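Local coordinates for AB hydrolase-1 domain-containing protein (Thermoplasma acidophilum DSM 1728, PDB 3BDI) that is functionally uncharacterised but probably acts as a hydrolase, as a member of the ABHD14 family of the alpha/beta hydrolase superfamily, at residues R15-T23 against S40-F49. Residues are numbered along the deposited sequence; the frame is centred on the assembly and turned at random.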
loop_
_atom_site.group_PDB
_atom_site.type_symbol
_atom_site.label_atom_id
_atom_site.label_comp_id
_atom_site.label_asym_id
_atom_site.label_seq_id
_atom_site.Cartn_x
_atom_site.Cartn_y
_atom_site.Cartn_z
ATOM N N ARG A 15 -7.695 11.014 14.547
ATOM C CA ARG A 15 -8.118 11.825 13.422
ATOM C C ARG A 15 -7.197 11.669 12.206
ATOM O O ARG A 15 -6.090 12.202 12.179
ATOM C CB ARG A 15 -8.232 13.291 13.847
ATOM C CG ARG A 15 -8.842 14.249 12.834
ATOM C CD ARG A 15 -8.823 15.619 13.363
ATOM N NE ARG A 15 -9.463 16.626 12.527
ATOM C CZ ARG A 15 -8.817 17.486 11.745
ATOM N NH1 ARG A 15 -7.519 17.467 11.595
ATOM N NH2 ARG A 15 -9.543 18.387 11.076
ATOM N N VAL A 16 -7.666 10.929 11.212
ATOM C CA VAL A 16 -6.895 10.514 10.060
ATOM C C VAL A 16 -7.297 11.339 8.852
ATOM O O VAL A 16 -8.481 11.415 8.530
ATOM C CB VAL A 16 -7.149 9.015 9.795
ATOM C CG1 VAL A 16 -6.475 8.553 8.514
ATOM C CG2 VAL A 16 -6.634 8.224 10.978
ATOM N N PHE A 17 -6.326 11.936 8.178
ATOM C CA PHE A 17 -6.553 12.546 6.878
ATOM C C PHE A 17 -6.558 11.468 5.812
ATOM O O PHE A 17 -5.718 10.582 5.804
ATOM C CB PHE A 17 -5.441 13.541 6.547
ATOM C CG PHE A 17 -5.562 14.157 5.172
ATOM C CD1 PHE A 17 -6.565 15.065 4.923
ATOM C CD2 PHE A 17 -4.670 13.850 4.141
ATOM C CE1 PHE A 17 -6.722 15.607 3.681
ATOM C CE2 PHE A 17 -4.794 14.401 2.892
ATOM C CZ PHE A 17 -5.829 15.324 2.667
ATOM N N GLN A 18 -7.527 11.546 4.900
ATOM C CA GLN A 18 -7.510 10.672 3.735
ATOM C C GLN A 18 -7.964 11.341 2.481
ATOM O O GLN A 18 -8.705 12.326 2.502
ATOM C CB GLN A 18 -8.369 9.400 3.969
ATOM C CG GLN A 18 -9.872 9.651 4.008
ATOM C CD GLN A 18 -10.685 8.353 4.154
ATOM O OE1 GLN A 18 -10.126 7.275 4.302
ATOM N NE2 GLN A 18 -12.014 8.457 4.190
ATOM N N ARG A 19 -7.533 10.767 1.382
ATOM C CA ARG A 19 -7.965 11.116 0.022
ATOM C C ARG A 19 -8.614 9.906 -0.598
ATOM O O ARG A 19 -8.116 8.801 -0.457
ATOM C CB ARG A 19 -6.758 11.531 -0.800
ATOM C CG ARG A 19 -5.828 12.495 -0.063
ATOM C CD ARG A 19 -4.646 12.873 -0.902
ATOM N NE ARG A 19 -4.990 13.859 -1.929
ATOM C CZ ARG A 19 -4.319 13.998 -3.075
ATOM N NH1 ARG A 19 -3.377 13.126 -3.408
ATOM N NH2 ARG A 19 -4.669 14.966 -3.921
ATOM N N LYS A 20 -9.756 10.109 -1.278
ATOM C CA LYS A 20 -10.436 8.954 -1.854
ATOM C C LYS A 20 -11.146 9.317 -3.136
ATOM O O LYS A 20 -11.531 10.443 -3.292
ATOM C CB LYS A 20 -11.428 8.328 -0.868
ATOM C CG LYS A 20 -12.615 9.199 -0.571
ATOM C CD LYS A 20 -13.480 8.609 0.526
ATOM C CE LYS A 20 -14.772 9.397 0.713
ATOM N NZ LYS A 20 -15.550 8.999 1.945
HETATM N N MSE A 21 -11.264 8.336 -4.021
HETATM C CA MSE A 21 -12.077 8.456 -5.236
HETATM C C MSE A 21 -12.923 7.193 -5.344
HETATM O O MSE A 21 -12.423 6.131 -5.611
HETATM C CB MSE A 21 -11.168 8.619 -6.431
HETATM C CG MSE A 21 -11.930 8.867 -7.738
HETATM SE SE MSE A 21 -10.872 9.377 -9.275
HETATM C CE MSE A 21 -10.552 11.227 -8.901
ATOM N N VAL A 22 -14.201 7.359 -5.056
ATOM C CA VAL A 22 -15.048 6.176 -4.930
ATOM C C VAL A 22 -16.419 6.398 -5.592
ATOM O O VAL A 22 -16.871 7.526 -5.723
ATOM C CB VAL A 22 -15.255 5.828 -3.432
ATOM C CG1 VAL A 22 -13.885 5.633 -2.703
ATOM C CG2 VAL A 22 -16.025 6.894 -2.775
ATOM N N THR A 23 -17.062 5.298 -5.932
ATOM C CA THR A 23 -18.469 5.314 -6.336
ATOM C C THR A 23 -19.103 4.044 -5.770
ATOM O O THR A 23 -18.453 3.003 -5.723
ATOM C CB THR A 23 -18.597 5.435 -7.865
ATOM O OG1 THR A 23 -19.988 5.537 -8.211
ATOM C CG2 THR A 23 -17.950 4.248 -8.591
ATOM N N SER A 40 -0.087 10.926 1.563
ATOM C CA SER A 40 -1.123 10.645 0.581
ATOM C C SER A 40 -1.169 11.671 -0.544
ATOM O O SER A 40 -1.723 11.362 -1.623
ATOM C CB SER A 40 -2.482 10.561 1.249
ATOM O OG SER A 40 -2.838 11.811 1.785
HETATM N N MSE A 41 -0.586 12.861 -0.346
HETATM C CA MSE A 41 -0.497 13.858 -1.429
HETATM C C MSE A 41 0.417 13.398 -2.559
HETATM O O MSE A 41 0.208 13.775 -3.721
HETATM C CB MSE A 41 -0.037 15.213 -0.904
HETATM C CG MSE A 41 -0.912 15.799 0.168
HETATM SE SE MSE A 41 -2.710 16.216 -0.450
HETATM C CE MSE A 41 -2.219 17.534 -1.746
ATOM N N ASP A 42 1.400 12.564 -2.244
ATOM C CA ASP A 42 2.431 12.262 -3.219
ATOM C C ASP A 42 2.000 11.291 -4.304
ATOM O O ASP A 42 2.685 11.155 -5.321
ATOM C CB ASP A 42 3.684 11.818 -2.498
ATOM C CG ASP A 42 4.300 12.947 -1.760
ATOM O OD1 ASP A 42 4.866 13.849 -2.425
ATOM O OD2 ASP A 42 4.231 13.017 -0.526
ATOM N N TRP A 43 0.859 10.623 -4.147
ATOM C CA TRP A 43 0.289 9.787 -5.158
ATOM C C TRP A 43 -0.217 10.655 -6.346
ATOM O O TRP A 43 -0.567 10.074 -7.385
ATOM C CB TRP A 43 -0.893 8.967 -4.583
ATOM C CG TRP A 43 -0.607 8.155 -3.347
ATOM C CD1 TRP A 43 -1.315 8.228 -2.189
ATOM C CD2 TRP A 43 0.421 7.146 -3.133
ATOM N NE1 TRP A 43 -0.797 7.344 -1.264
ATOM C CE2 TRP A 43 0.270 6.679 -1.806
ATOM C CE3 TRP A 43 1.499 6.664 -3.893
ATOM C CZ2 TRP A 43 1.066 5.683 -1.274
ATOM C CZ3 TRP A 43 2.297 5.665 -3.348
ATOM C CH2 TRP A 43 2.075 5.196 -2.025
ATOM N N ASP A 44 -0.278 11.969 -6.189
ATOM C CA ASP A 44 -0.635 12.872 -7.307
ATOM C C ASP A 44 0.363 12.687 -8.448
ATOM O O ASP A 44 0.005 12.867 -9.617
ATOM C CB ASP A 44 -0.544 14.369 -6.893
ATOM C CG ASP A 44 -1.716 14.892 -6.088
ATOM O OD1 ASP A 44 -2.718 14.172 -5.993
ATOM O OD2 ASP A 44 -1.565 16.067 -5.626
ATOM N N LYS A 45 1.631 12.405 -8.152
ATOM C CA LYS A 45 2.642 12.453 -9.209
ATOM C C LYS A 45 2.344 11.419 -10.294
ATOM O O LYS A 45 2.609 11.685 -11.470
ATOM C CB LYS A 45 4.030 12.200 -8.593
ATOM C CG LYS A 45 5.180 12.188 -9.542
ATOM C CD LYS A 45 5.448 13.548 -10.183
ATOM C CE LYS A 45 6.461 13.439 -11.299
ATOM N NZ LYS A 45 7.814 13.051 -10.717
ATOM N N ALA A 46 1.839 10.243 -9.900
ATOM C CA ALA A 46 1.450 9.212 -10.832
ATOM C C ALA A 46 -0.031 9.149 -11.104
ATOM O O ALA A 46 -0.519 8.208 -11.764
ATOM C CB ALA A 46 1.973 7.851 -10.308
ATOM N N ASP A 47 -0.773 10.156 -10.637
ATOM C CA ASP A 47 -2.207 10.262 -10.910
ATOM C C ASP A 47 -2.912 8.948 -10.555
ATOM O O ASP A 47 -3.757 8.459 -11.306
ATOM C CB ASP A 47 -2.397 10.659 -12.397
ATOM C CG ASP A 47 -3.813 11.162 -12.747
ATOM O OD1 ASP A 47 -4.541 11.585 -11.873
ATOM O OD2 ASP A 47 -4.157 11.100 -13.951
ATOM N N LEU A 48 -2.599 8.357 -9.389
ATOM C CA LEU A 48 -3.090 7.008 -9.065
ATOM C C LEU A 48 -4.567 6.913 -8.831
ATOM O O LEU A 48 -5.163 5.888 -9.116
ATOM C CB LEU A 48 -2.305 6.410 -7.914
ATOM C CG LEU A 48 -0.803 6.209 -8.094
ATOM C CD1 LEU A 48 -0.197 5.475 -6.887
ATOM C CD2 LEU A 48 -0.533 5.416 -9.364
ATOM N N PHE A 49 -5.195 7.993 -8.360
ATOM C CA PHE A 49 -6.625 7.917 -8.103
ATOM C C PHE A 49 -7.367 7.737 -9.422
ATOM O O PHE A 49 -8.152 6.799 -9.562
ATOM C CB PHE A 49 -7.179 9.102 -7.280
ATOM C CG PHE A 49 -6.507 9.249 -5.945
ATOM C CD1 PHE A 49 -5.328 9.999 -5.834
ATOM C CD2 PHE A 49 -7.029 8.645 -4.830
ATOM C CE1 PHE A 49 -4.669 10.157 -4.634
ATOM C CE2 PHE A 49 -6.331 8.767 -3.594
ATOM C CZ PHE A 49 -5.136 9.511 -3.536
#
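Arg-19 reaches from strand 14-21 to the segment 40-49 and meets four of its residues. Its CB lies 3.8 Å from CZ of Phe-49. CG and CD then run past Ser-40, with CD 3.4 Å from Ser-40 OG. That hydroxyl also sits at the ring edge of Phe-17, and it is hydrogen-bonded to Asp-63. The arginine chain is extended at chi2 and bends at chi3 (77°), which turns the guanidinium toward the 3-10 turn 42-44. Met-41 SE lies over one face of the group, 3.6 Å from Arg-19 NE and nearer to that nitrogen than to CZ. The selenium also makes an oblique Met-aromatic contact with Phe-17.

At the tip, NH1 of Arg-19 donates to Asp-44 OD1 at 2.9 Å, and NH2 to the same oxygen at 3.0 Å. This is an end-on salt bridge to a single oxygen. OD1 lies in the guanidinium plane, but the guanidinium and carboxylate planes are 67° apart. NH2 meets OD1 on its syn side, whereas NH1 comes from above the carboxylate plane. Arg-19 NH1 also donates to Ser-40 O at 3.0 Å, tilted from the carbonyl plane. On the remaining nitrogen, NE forms a salt bridge with Glu-6 of strand 5-11. Farther along the strand, Met-21 packs its CB 4.1 Å from CB of Phe-49, the second residue of helix 48-53.

The contact joins the antiparallel edge of the alpha/beta hydrolase sheet to the loop and helix that follow strand 28-33. Arg-19 is buried, and its three guanidinium nitrogens all have acceptors. Two carboxylates probably balance its charge. Bonds on separate nitrogens fix the rotation of the guanidinium and tie strands 5-11 and 14-21 to Ser-40 and the 3-10 turn 42-44.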